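Local coordinates for Bd3460 (Bdellovibrio bacteriovorus, PDB 5CEC), which binds the predatory endopeptidase Bd3459 as an ankyrin-repeat immunity protein and so probably protects the predator from its own enzyme, at residues A36-D41 with L67-M72; G40-V45 with L76-F81; G128-T133 with N161-T166; A167-A172 with Q198-V203. One frame throughout, in Å; residues are numbered along the deposited sequence.

Overall arrangement
All four contacts join neighbouring layers of one ankyrin-repeat stack. Contacts 1 and 2 lie together near one end, their centres about 7 Å apart, and share Gly40 and Asp41. Contact 1 joins helices 31-39 and 66-72, and contact 2 joins the helices that follow each of them. Contacts 3 and 4 lie on the other side of the chain's centre, about 12 Å apart between centres. Contacts 1 and 4 are buried. Contact 1 is close backbone packing over alanines, and contact 4 sets a phenylalanine ring over an alanine. Contact 2 is partly buried and made of larger apolar side chains. Contact 3 differs in kind: a partly buried pairing of two loops through hydrogen bonds, with a bridging water.

Contact 1 of 4, residues A36-D41 with L67-M72; sequences AAEQGD and LMNAAM
This is a buried helix-to-helix contact in the ankyrin-repeat stack, where Ala37 and Glu38 of helix 31-39 meet Asn69 and Ala70 of helix 66-72. Ala37 and Ala70 let the backbones approach, their CA atoms 4.7 Å apart. Two CA-H...O contacts run in opposite senses between the helices. Ala70 CA lies 3.3 Å from Ala37 O, and Glu38 CA lies 3.4 Å from Asn69 O. The methyl of Ala37 points at the other helix, and its CB lies 3.9 Å from Asn69 CB.

The side chains of Glu38 and Asn69 cross at about a right angle. With CG anti to the backbone N (chi1 -165°), Glu38 lays CB and CG along the amide oxygen of Asn69, CB 3.5 Å from OD1. Its chain then bends at chi2, and the carboxylate plane stands 85° from the amide plane of Asn69. Asn69 ND2 is held by Thr65 O, just before the start of helix 66-72, which helps fix the amide. Ala37 O also accepts from Asn75 ND2, so this carbonyl is gripped beside the interface. The partner enzyme also reaches this edge of the contact: Tyr388 of the Bd3459 chain packs on Glu38 and Met72. Within the contact those two residues also meet each other, with Glu38 CG 4.2 Å from Met72 CE.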
loop_
_atom_site.group_PDB
_atom_site.type_symbol
_atom_site.label_atom_id
_atom_site.label_comp_id
_atom_site.label_asym_id
_atom_site.label_seq_id
_atom_site.Cartn_x
_atom_site.Cartn_y
_atom_site.Cartn_z
ATOM N N ALA B 36 18.474 -1.469 -2.019
ATOM C CA ALA B 36 17.952 -0.241 -2.633
ATOM C C ALA B 36 16.956 -0.542 -3.748
ATOM O O ALA B 36 15.931 0.134 -3.883
ATOM C CB ALA B 36 19.103 0.612 -3.150
ATOM N N ALA B 37 17.257 -1.585 -4.519
ATOM C CA ALA B 37 16.386 -1.985 -5.618
ATOM C C ALA B 37 15.007 -2.454 -5.145
ATOM O O ALA B 37 13.987 -2.123 -5.760
ATOM C CB ALA B 37 17.045 -3.058 -6.472
ATOM N N GLU B 38 14.980 -3.223 -4.058
ATOM C CA GLU B 38 13.716 -3.695 -3.481
ATOM C C GLU B 38 12.953 -2.547 -2.805
ATOM O O GLU B 38 11.741 -2.492 -2.901
ATOM C CB GLU B 38 13.975 -4.803 -2.448
ATOM C CG GLU B 38 12.737 -5.628 -2.053
ATOM C CD GLU B 38 11.854 -5.022 -0.976
ATOM O OE1 GLU B 38 12.309 -4.135 -0.221
ATOM O OE2 GLU B 38 10.688 -5.462 -0.887
ATOM N N GLN B 39 13.681 -1.632 -2.169
ATOM C CA GLN B 39 13.080 -0.553 -1.381
ATOM C C GLN B 39 12.543 0.608 -2.234
ATOM O O GLN B 39 11.762 1.444 -1.756
ATOM C CB GLN B 39 14.099 -0.035 -0.348
ATOM C CG GLN B 39 14.458 -1.051 0.738
ATOM C CD GLN B 39 15.715 -0.701 1.552
ATOM O OE1 GLN B 39 16.228 0.427 1.505
ATOM N NE2 GLN B 39 16.210 -1.678 2.321
ATOM N N GLY B 40 12.969 0.682 -3.486
ATOM C CA GLY B 40 12.508 1.735 -4.368
ATOM C C GLY B 40 13.342 2.997 -4.273
ATOM O O GLY B 40 12.851 4.059 -4.610
ATOM N N ASP B 41 14.601 2.889 -3.834
ATOM C CA ASP B 41 15.508 4.050 -3.756
ATOM C C ASP B 41 16.339 4.146 -5.035
ATOM O O ASP B 41 17.447 3.652 -5.099
ATOM C CB ASP B 41 16.400 3.954 -2.511
ATOM C CG ASP B 41 17.059 5.262 -2.175
ATOM O OD1 ASP B 41 17.283 6.063 -3.110
ATOM O OD2 ASP B 41 17.360 5.496 -0.977
ATOM N N LEU B 67 17.529 -6.952 -10.501
ATOM C CA LEU B 67 16.282 -6.877 -11.251
ATOM C C LEU B 67 15.146 -7.586 -10.522
ATOM O O LEU B 67 14.009 -7.096 -10.520
ATOM C CB LEU B 67 16.470 -7.470 -12.653
ATOM C CG LEU B 67 15.263 -7.327 -13.573
ATOM C CD1 LEU B 67 14.993 -5.886 -13.913
ATOM C CD2 LEU B 67 15.414 -8.172 -14.813
ATOM N N MET B 68 15.419 -8.762 -9.962
ATOM C CA MET B 68 14.386 -9.477 -9.191
ATOM C C MET B 68 13.908 -8.652 -8.015
ATOM O O MET B 68 12.709 -8.621 -7.742
ATOM C CB MET B 68 14.890 -10.821 -8.694
ATOM C CG MET B 68 15.111 -11.872 -9.763
ATOM S SD MET B 68 16.071 -13.199 -9.007
ATOM C CE MET B 68 16.790 -13.927 -10.461
ATOM N N ASN B 69 14.838 -8.042 -7.298
ATOM C CA ASN B 69 14.487 -7.170 -6.203
ATOM C C ASN B 69 13.616 -6.000 -6.634
ATOM O O ASN B 69 12.617 -5.706 -5.981
ATOM C CB ASN B 69 15.762 -6.665 -5.527
ATOM C CG ASN B 69 16.309 -7.627 -4.510
ATOM O OD1 ASN B 69 15.818 -7.684 -3.398
ATOM N ND2 ASN B 69 17.336 -8.381 -4.877
ATOM N N ALA B 70 13.982 -5.322 -7.727
ATOM C CA ALA B 70 13.204 -4.191 -8.218
ATOM C C ALA B 70 11.807 -4.634 -8.649
ATOM O O ALA B 70 10.827 -3.928 -8.424
ATOM C CB ALA B 70 13.917 -3.528 -9.374
ATOM N N ALA B 71 11.727 -5.780 -9.319
ATOM C CA ALA B 71 10.454 -6.314 -9.790
ATOM C C ALA B 71 9.521 -6.686 -8.633
ATOM O O ALA B 71 8.345 -6.330 -8.661
ATOM C CB ALA B 71 10.675 -7.503 -10.690
ATOM N N MET B 72 10.059 -7.410 -7.652
ATOM C CA MET B 72 9.296 -7.846 -6.469
ATOM C C MET B 72 8.748 -6.648 -5.701
ATOM O O MET B 72 7.634 -6.678 -5.203
ATOM C CB MET B 72 10.185 -8.681 -5.537
ATOM C CG MET B 72 9.574 -9.069 -4.188
ATOM S SD MET B 72 10.559 -10.300 -3.318
ATOM C CE MET B 72 12.110 -9.537 -3.562
#

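Contact 2 of 4, residues G40-V45 with L76-F81; sequences GDLAKV and LDIVKF. With SO4 (sulfate ion), chain H.
Leu42 and Ile78 lie alongside each other, pointing opposite ways, and join helix 42-49 to helix 76-84 of the ankyrin stack. Leu42 CD1 lies 3.8 Å from Ile78 CG1. Ile78 has CG1 beside its backbone N (chi1 -65°), and the extended chain carries CD1 to the turn before helix 42-49. There CD1 rests 3.6 Å from Gly40 CA. Val45 and Phe81 also run past each other in opposite senses. Val45 CG1 meets the ring obliquely, 3.8 Å from Phe81 CD2. The other methyl of Val45, CG2, turns to Ile78 CD1. At the outer end the Leu42 side chain lies roughly perpendicular to that of Asp77, with Leu42 CD2 4.0 Å from Asp77 CB.

Asp41 caps helix 42-49, its OD1 accepting from Lys44 N. At the start of helix 76-84, Leu76 N and Asp77 N each donate to a sulfate ion, probably from the crystallisation liquor. Asp77 N reaches sulfate O3 at 2.8 Å and nearly straight (170°). The sulfate also binds Lys154 of the Bd3459 chain. Helix 31-39 covers Val45 through Leu33 and Ala36, Ala70 of helix 66-72 packs on Ile78, and helix 109-117 covers Leu76 and Val79.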
loop_
_atom_site.group_PDB
_atom_site.type_symbol
_atom_site.label_atom_id
_atom_site.label_comp_id
_atom_site.label_asym_id
_atom_site.label_seq_id
_atom_site.Cartn_x
_atom_site.Cartn_y
_atom_site.Cartn_z
ATOM N N GLY B 40 12.969 0.682 -3.486
ATOM C CA GLY B 40 12.508 1.735 -4.368
ATOM C C GLY B 40 13.342 2.997 -4.273
ATOM O O GLY B 40 12.851 4.059 -4.610
ATOM N N ASP B 41 14.601 2.889 -3.834
ATOM C CA ASP B 41 15.508 4.050 -3.756
ATOM C C ASP B 41 16.339 4.146 -5.035
ATOM O O ASP B 41 17.447 3.652 -5.099
ATOM C CB ASP B 41 16.400 3.954 -2.511
ATOM C CG ASP B 41 17.059 5.262 -2.175
ATOM O OD1 ASP B 41 17.283 6.063 -3.110
ATOM O OD2 ASP B 41 17.360 5.496 -0.977
ATOM N N LEU B 42 15.780 4.792 -6.048
ATOM C CA LEU B 42 16.423 4.899 -7.356
ATOM C C LEU B 42 17.739 5.657 -7.294
ATOM O O LEU B 42 18.697 5.296 -7.974
ATOM C CB LEU B 42 15.481 5.574 -8.355
ATOM C CG LEU B 42 16.009 5.877 -9.753
ATOM C CD1 LEU B 42 16.415 4.584 -10.457
ATOM C CD2 LEU B 42 14.955 6.629 -10.553
ATOM N N ALA B 43 17.787 6.718 -6.493
ATOM C CA ALA B 43 19.011 7.507 -6.386
ATOM C C ALA B 43 20.146 6.635 -5.908
ATOM O O ALA B 43 21.234 6.682 -6.458
ATOM C CB ALA B 43 18.834 8.701 -5.452
ATOM N N LYS B 44 19.860 5.806 -4.907
ATOM C CA LYS B 44 20.853 4.902 -4.338
ATOM C C LYS B 44 21.281 3.856 -5.357
ATOM O O LYS B 44 22.458 3.520 -5.454
ATOM C CB LYS B 44 20.293 4.244 -3.074
ATOM C CG LYS B 44 21.312 3.553 -2.192
ATOM C CD LYS B 44 20.767 3.333 -0.781
ATOM C CE LYS B 44 20.594 4.634 0.007
ATOM N NZ LYS B 44 20.252 4.408 1.441
ATOM N N VAL B 45 20.317 3.358 -6.127
ATOM C CA VAL B 45 20.618 2.439 -7.221
ATOM C C VAL B 45 21.547 3.093 -8.273
ATOM O O VAL B 45 22.573 2.520 -8.622
ATOM C CB VAL B 45 19.329 1.874 -7.856
ATOM C CG1 VAL B 45 19.620 1.160 -9.185
ATOM C CG2 VAL B 45 18.627 0.921 -6.877
ATOM N N LEU B 76 9.082 0.352 -10.809
ATOM C CA LEU B 76 9.135 0.491 -12.249
ATOM C C LEU B 76 10.293 1.338 -12.771
ATOM O O LEU B 76 10.981 0.934 -13.717
ATOM C CB LEU B 76 7.814 1.034 -12.759
ATOM C CG LEU B 76 7.660 1.169 -14.259
ATOM C CD1 LEU B 76 7.855 -0.157 -14.973
ATOM C CD2 LEU B 76 6.278 1.726 -14.529
ATOM N N ASP B 77 10.531 2.497 -12.160
ATOM C CA ASP B 77 11.674 3.325 -12.582
ATOM C C ASP B 77 12.991 2.581 -12.434
ATOM O O ASP B 77 13.857 2.662 -13.305
ATOM C CB ASP B 77 11.698 4.659 -11.821
ATOM C CG ASP B 77 10.670 5.653 -12.355
ATOM O OD1 ASP B 77 9.952 5.319 -13.320
ATOM O OD2 ASP B 77 10.581 6.779 -11.820
ATOM N N ILE B 78 13.149 1.821 -11.356
ATOM C CA ILE B 78 14.382 1.060 -11.156
ATOM C C ILE B 78 14.473 -0.075 -12.179
ATOM O O ILE B 78 15.533 -0.295 -12.769
ATOM C CB ILE B 78 14.514 0.548 -9.723
ATOM C CG1 ILE B 78 14.651 1.725 -8.749
ATOM C CG2 ILE B 78 15.696 -0.409 -9.611
ATOM C CD1 ILE B 78 14.594 1.332 -7.282
ATOM N N VAL B 79 13.365 -0.750 -12.458
ATOM C CA VAL B 79 13.361 -1.785 -13.496
ATOM C C VAL B 79 13.765 -1.165 -14.832
ATOM O O VAL B 79 14.584 -1.725 -15.528
ATOM C CB VAL B 79 11.992 -2.479 -13.592
ATOM C CG1 VAL B 79 11.842 -3.327 -14.851
ATOM C CG2 VAL B 79 11.808 -3.349 -12.378
ATOM N N LYS B 80 13.207 -0.006 -15.174
ATOM C CA LYS B 80 13.540 0.622 -16.449
ATOM C C LYS B 80 15.027 0.964 -16.529
ATOM O O LYS B 80 15.668 0.769 -17.579
ATOM C CB LYS B 80 12.699 1.882 -16.660
ATOM C CG LYS B 80 11.241 1.640 -16.987
ATOM C CD LYS B 80 10.487 2.966 -17.118
ATOM C CE LYS B 80 9.106 2.798 -17.734
ATOM N NZ LYS B 80 8.491 4.127 -18.055
ATOM N N PHE B 81 15.574 1.477 -15.426
ATOM C CA PHE B 81 16.996 1.787 -15.347
ATOM C C PHE B 81 17.862 0.540 -15.568
ATOM O O PHE B 81 18.815 0.536 -16.363
ATOM C CB PHE B 81 17.338 2.460 -14.007
ATOM C CG PHE B 81 18.813 2.651 -13.785
ATOM C CD1 PHE B 81 19.516 3.607 -14.515
ATOM C CD2 PHE B 81 19.520 1.847 -12.884
ATOM C CE1 PHE B 81 20.878 3.772 -14.332
ATOM C CE2 PHE B 81 20.896 2.011 -12.702
ATOM C CZ PHE B 81 21.571 2.979 -13.423
HETATM S S SO4 H . 7.614 3.513 -9.630
HETATM O O1 SO4 H . 6.745 4.053 -10.720
HETATM O O2 SO4 H . 7.280 2.090 -9.344
HETATM O O3 SO4 H . 9.019 3.626 -10.033
HETATM O O4 SO4 H . 7.361 4.380 -8.440
#

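Contact 3 of 4, residues G128-T133 with N161-T166; sequences GDEGDT and NTLGET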
loop_
_atom_site.group_PDB
_atom_site.type_symbol
_atom_site.label_atom_id
_atom_site.label_comp_id
_atom_site.label_asym_id
_atom_site.label_seq_id
_atom_site.Cartn_x
_atom_site.Cartn_y
_atom_site.Cartn_z
ATOM N N GLY B 128 5.837 -22.426 -5.751
ATOM C CA GLY B 128 4.758 -23.153 -5.081
ATOM C C GLY B 128 4.643 -24.585 -5.540
ATOM O O GLY B 128 5.166 -24.993 -6.575
ATOM N N ASP B 129 3.968 -25.376 -4.724
ATOM C CA ASP B 129 3.836 -26.822 -4.997
ATOM C C ASP B 129 3.058 -27.136 -6.257
ATOM O O ASP B 129 3.262 -28.176 -6.856
ATOM C CB ASP B 129 3.171 -27.547 -3.800
ATOM C CG ASP B 129 4.057 -27.608 -2.571
ATOM O OD1 ASP B 129 5.254 -27.267 -2.660
ATOM O OD2 ASP B 129 3.546 -27.995 -1.500
ATOM N N GLU B 130 2.195 -26.230 -6.677
ATOM C CA GLU B 130 1.338 -26.462 -7.822
ATOM C C GLU B 130 2.062 -26.317 -9.157
ATOM O O GLU B 130 1.585 -26.828 -10.185
ATOM C CB GLU B 130 0.159 -25.465 -7.844
ATOM C CG GLU B 130 -0.648 -25.325 -6.568
ATOM C CD GLU B 130 -0.091 -24.289 -5.599
ATOM O OE1 GLU B 130 1.011 -23.727 -5.825
ATOM O OE2 GLU B 130 -0.804 -24.021 -4.620
ATOM N N GLY B 131 3.177 -25.582 -9.170
ATOM C CA GLY B 131 3.852 -25.262 -10.431
ATOM C C GLY B 131 2.950 -24.477 -11.377
ATOM O O GLY B 131 2.925 -24.712 -12.586
ATOM N N ASP B 132 2.193 -23.538 -10.832
ATOM C CA ASP B 132 1.338 -22.678 -11.634
ATOM C C ASP B 132 2.168 -21.970 -12.710
ATOM O O ASP B 132 3.310 -21.539 -12.468
ATOM C CB ASP B 132 0.673 -21.609 -10.787
ATOM C CG ASP B 132 -0.529 -22.091 -9.998
ATOM O OD1 ASP B 132 -1.009 -23.218 -10.222
ATOM O OD2 ASP B 132 -1.000 -21.251 -9.192
ATOM N N THR B 133 1.586 -21.900 -13.898
ATOM C CA THR B 133 2.179 -21.075 -14.938
ATOM C C THR B 133 2.026 -19.601 -14.603
ATOM O O THR B 133 1.110 -19.206 -13.876
ATOM C CB THR B 133 1.579 -21.326 -16.324
ATOM O OG1 THR B 133 0.202 -20.935 -16.301
ATOM C CG2 THR B 133 1.712 -22.785 -16.724
ATOM N N ASN B 161 -0.440 -26.921 -15.125
ATOM C CA ASN B 161 0.523 -26.954 -14.036
ATOM C C ASN B 161 0.892 -28.368 -13.650
ATOM O O ASN B 161 0.495 -29.328 -14.325
ATOM C CB ASN B 161 0.042 -26.107 -12.843
ATOM C CG ASN B 161 -1.085 -26.746 -12.039
ATOM O OD1 ASN B 161 -1.469 -27.901 -12.239
ATOM N ND2 ASN B 161 -1.595 -25.985 -11.088
ATOM N N THR B 162 1.693 -28.499 -12.593
ATOM C CA THR B 162 2.193 -29.793 -12.195
ATOM C C THR B 162 1.110 -30.752 -11.780
ATOM O O THR B 162 1.292 -31.960 -11.883
ATOM C CB THR B 162 3.194 -29.635 -11.048
ATOM O OG1 THR B 162 4.249 -28.795 -11.502
ATOM C CG2 THR B 162 3.724 -30.986 -10.538
ATOM N N LEU B 163 -0.006 -30.203 -11.305
ATOM C CA LEU B 163 -1.170 -30.973 -10.883
ATOM C C LEU B 163 -2.178 -31.234 -12.010
ATOM O O LEU B 163 -3.233 -31.793 -11.783
ATOM C CB LEU B 163 -1.835 -30.268 -9.699
ATOM C CG LEU B 163 -0.900 -29.938 -8.520
ATOM C CD1 LEU B 163 -1.664 -29.266 -7.386
ATOM C CD2 LEU B 163 -0.187 -31.190 -8.035
ATOM N N GLY B 164 -1.842 -30.840 -13.224
ATOM C CA GLY B 164 -2.693 -31.026 -14.372
ATOM C C GLY B 164 -3.782 -30.004 -14.545
ATOM O O GLY B 164 -4.739 -30.282 -15.256
ATOM N N GLU B 165 -3.650 -28.849 -13.886
ATOM C CA GLU B 165 -4.698 -27.836 -13.923
ATOM C C GLU B 165 -4.262 -26.638 -14.738
ATOM O O GLU B 165 -3.104 -26.222 -14.690
ATOM C CB GLU B 165 -5.040 -27.399 -12.485
ATOM C CG GLU B 165 -5.706 -28.523 -11.718
ATOM C CD GLU B 165 -6.303 -28.120 -10.381
ATOM O OE1 GLU B 165 -6.080 -26.971 -9.923
ATOM O OE2 GLU B 165 -6.980 -28.971 -9.774
ATOM N N THR B 166 -5.214 -26.082 -15.482
ATOM C CA THR B 166 -5.079 -24.823 -16.193
ATOM C C THR B 166 -5.790 -23.714 -15.431
ATOM O O THR B 166 -6.408 -23.925 -14.373
ATOM C CB THR B 166 -5.695 -24.974 -17.583
ATOM O OG1 THR B 166 -7.072 -25.304 -17.404
ATOM C CG2 THR B 166 -4.999 -26.070 -18.366
HETATM O O HOH W 1 4.522 -26.708 -13.712
#
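Asn161 meets Glu130, Gly131 and Asp132 where two successive loops of the ankyrin-repeat stack lie side by side, each leading into the first helix of a pair. Both segments contain a type I beta turn, Gly128 to Gly131 and Asn161 to Gly164.

The tight part centres on the buried side chain of Asn161. Its CG sits between the backbone N and the carbonyl carbon (chi1 74°), which brings the amide in against the neighbouring loop. ND2 donates to Asp132 OD1 at 3.0 Å, with OD1 lying in the amide plane. The two side chains point the same way, and their flat groups are nearly coplanar, 6° apart. The other oxygen of Asp132 forms a salt bridge with Arg137, which would steady the carboxylate that Asn161 uses. Asn161 OD1 works within its own loop. It accepts from Glu165 N at 2.9 Å, a bond that arrives from above the amide plane, and takes a weak bond from Leu163 N. A single amide therefore ties its own turn together and reaches the next loop.

Backbone also joins the loops: Thr162 N donates to Glu130 O at 2.9 Å. Asn161 CB packs 3.2 Å from that same Glu130 O.

The outer side is looser. Leu163 is exposed and brushes Glu130, with Leu163 CD1 4.1 Å from Glu130 CA. Thr162 faces Gly131, where the lack of a side chain makes room for its hydroxyl. Here a water bridges the loops, donating to Gly131 O at 2.8 Å and hydrogen-bonded to Thr162 OG1 at 3.1 Å.

Contact 4 of 4, residues A167-A172 with Q198-V203; sequences ALFAVA and QTALDV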
loop_
_atom_site.group_PDB
_atom_site.type_symbol
_atom_site.label_atom_id
_atom_site.label_comp_id
_atom_site.label_asym_id
_atom_site.label_seq_id
_atom_site.Cartn_x
_atom_site.Cartn_y
_atom_site.Cartn_z
ATOM N N ALA B 167 -5.693 -22.508 -15.965
ATOM C CA ALA B 167 -6.366 -21.334 -15.373
ATOM C C ALA B 167 -7.845 -21.534 -15.166
ATOM O O ALA B 167 -8.407 -21.027 -14.199
ATOM C CB ALA B 167 -6.123 -20.106 -16.221
ATOM N N LEU B 168 -8.481 -22.282 -16.072
ATOM C CA LEU B 168 -9.909 -22.571 -15.918
ATOM C C LEU B 168 -10.224 -23.197 -14.567
ATOM O O LEU B 168 -11.269 -22.914 -13.991
ATOM C CB LEU B 168 -10.399 -23.455 -17.068
ATOM C CG LEU B 168 -11.924 -23.569 -17.176
ATOM C CD1 LEU B 168 -12.544 -22.259 -17.649
ATOM C CD2 LEU B 168 -12.298 -24.646 -18.167
ATOM N N PHE B 169 -9.340 -24.060 -14.086
ATOM C CA PHE B 169 -9.532 -24.716 -12.784
ATOM C C PHE B 169 -9.402 -23.716 -11.637
ATOM O O PHE B 169 -10.172 -23.754 -10.665
ATOM C CB PHE B 169 -8.481 -25.823 -12.596
ATOM C CG PHE B 169 -8.733 -27.049 -13.408
ATOM C CD1 PHE B 169 -8.549 -27.076 -14.787
ATOM C CD2 PHE B 169 -9.146 -28.204 -12.789
ATOM C CE1 PHE B 169 -8.780 -28.229 -15.490
ATOM C CE2 PHE B 169 -9.381 -29.358 -13.489
ATOM C CZ PHE B 169 -9.184 -29.384 -14.847
ATOM N N ALA B 170 -8.401 -22.836 -11.709
ATOM C CA ALA B 170 -8.215 -21.852 -10.645
ATOM C C ALA B 170 -9.397 -20.910 -10.521
ATOM O O ALA B 170 -9.865 -20.622 -9.431
ATOM C CB ALA B 170 -6.938 -21.064 -10.891
ATOM N N VAL B 171 -9.870 -20.420 -11.663
ATOM C CA VAL B 171 -11.026 -19.546 -11.699
ATOM C C VAL B 171 -12.298 -20.297 -11.368
ATOM O O VAL B 171 -13.213 -19.736 -10.743
ATOM C CB VAL B 171 -11.105 -18.805 -13.041
ATOM C CG1 VAL B 171 -12.421 -18.116 -13.257
ATOM C CG2 VAL B 171 -9.895 -17.891 -13.196
ATOM N N ALA B 172 -12.381 -21.559 -11.747
ATOM C CA ALA B 172 -13.529 -22.381 -11.333
ATOM C C ALA B 172 -13.638 -22.390 -9.817
ATOM O O ALA B 172 -14.742 -22.302 -9.275
ATOM C CB ALA B 172 -13.390 -23.798 -11.872
ATOM N N GLN B 198 -10.289 -34.885 -12.223
ATOM C CA GLN B 198 -11.339 -33.889 -12.078
ATOM C C GLN B 198 -11.354 -32.894 -13.243
ATOM O O GLN B 198 -10.313 -32.470 -13.734
ATOM C CB GLN B 198 -11.136 -33.065 -10.799
ATOM C CG GLN B 198 -11.098 -33.837 -9.491
ATOM C CD GLN B 198 -10.751 -32.894 -8.342
ATOM O OE1 GLN B 198 -9.666 -32.321 -8.307
ATOM N NE2 GLN B 198 -11.684 -32.712 -7.412
ATOM N N THR B 199 -12.549 -32.504 -13.661
ATOM C CA THR B 199 -12.729 -31.379 -14.573
ATOM C C THR B 199 -12.777 -30.066 -13.803
ATOM O O THR B 199 -12.852 -30.055 -12.573
ATOM C CB THR B 199 -14.042 -31.521 -15.336
ATOM O OG1 THR B 199 -15.117 -31.534 -14.393
ATOM C CG2 THR B 199 -14.074 -32.811 -16.184
ATOM N N ALA B 200 -12.795 -28.950 -14.518
ATOM C CA ALA B 200 -12.979 -27.647 -13.895
ATOM C C ALA B 200 -14.326 -27.561 -13.177
ATOM O O ALA B 200 -14.415 -27.011 -12.096
ATOM C CB ALA B 200 -12.829 -26.530 -14.914
ATOM N N LEU B 201 -15.379 -28.094 -13.781
ATOM C CA LEU B 201 -16.679 -28.139 -13.122
ATOM C C LEU B 201 -16.581 -28.915 -11.795
ATOM O O LEU B 201 -17.117 -28.469 -10.778
ATOM C CB LEU B 201 -17.708 -28.805 -14.049
ATOM C CG LEU B 201 -19.099 -29.041 -13.447
ATOM C CD1 LEU B 201 -19.677 -27.753 -12.879
ATOM C CD2 LEU B 201 -20.018 -29.619 -14.501
ATOM N N ASP B 202 -15.891 -30.061 -11.807
ATOM C CA ASP B 202 -15.726 -30.859 -10.596
ATOM C C ASP B 202 -15.097 -29.980 -9.489
ATOM O O ASP B 202 -15.523 -30.026 -8.329
ATOM C CB ASP B 202 -14.824 -32.072 -10.824
ATOM C CG ASP B 202 -15.482 -33.169 -11.618
ATOM O OD1 ASP B 202 -16.729 -33.288 -11.632
ATOM O OD2 ASP B 202 -14.717 -33.958 -12.194
ATOM N N VAL B 203 -14.065 -29.215 -9.818
ATOM C CA VAL B 203 -13.381 -28.455 -8.766
ATOM C C VAL B 203 -14.190 -27.250 -8.315
ATOM O O VAL B 203 -14.088 -26.826 -7.172
ATOM C CB VAL B 203 -11.902 -28.104 -9.098
ATOM C CG1 VAL B 203 -11.142 -29.352 -9.499
ATOM C CG2 VAL B 203 -11.769 -27.013 -10.135
#
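Two successive first helices of the ankyrin stack pack here, with Phe169 and Ala172 of helix 167-174 against Ala200 and Val203 of helix 200-206. The contact is buried and its centre is Ala200. The methyl of Ala200 makes a CH-pi contact with Phe169, its CB 4.3 Å from the ring centroid and only 8° off the ring normal. Ala200 N lies over a face of the same ring, offset toward the rim. At the ring edge, in its plane, Phe169 CE2 comes 3.3 Å from Gln198 O. Having CG beside the backbone N (chi1 -74°) places the Phe169 ring against the start of helix 200-206.

Ala200 CB is also met by Leu168, whose CD2 lies 3.8 Å away. Val203 stands across Phe169, nearly perpendicular to it, and its CG2 is 3.9 Å from Phe169 CD2. Ala172 CB rests 3.4 Å from Ala200 O and also meets Val203 CG2.

The start of helix 200-206 is held by a capping box. Asp202 N donates to Thr199 OG1, and Thr199 N donates to Asp202 OD2 at 3.0 Å. Leu216 of helix 210-218 packs on both Ala172 and Ala200.

The chemistry across the interface is mostly apolar, with the ring edge turned to the Gln198 carbonyl oxygen. It therefore rests on close fit round a small residue, while the capping bonds lie within 198-203, at the helix start that carries Ala200.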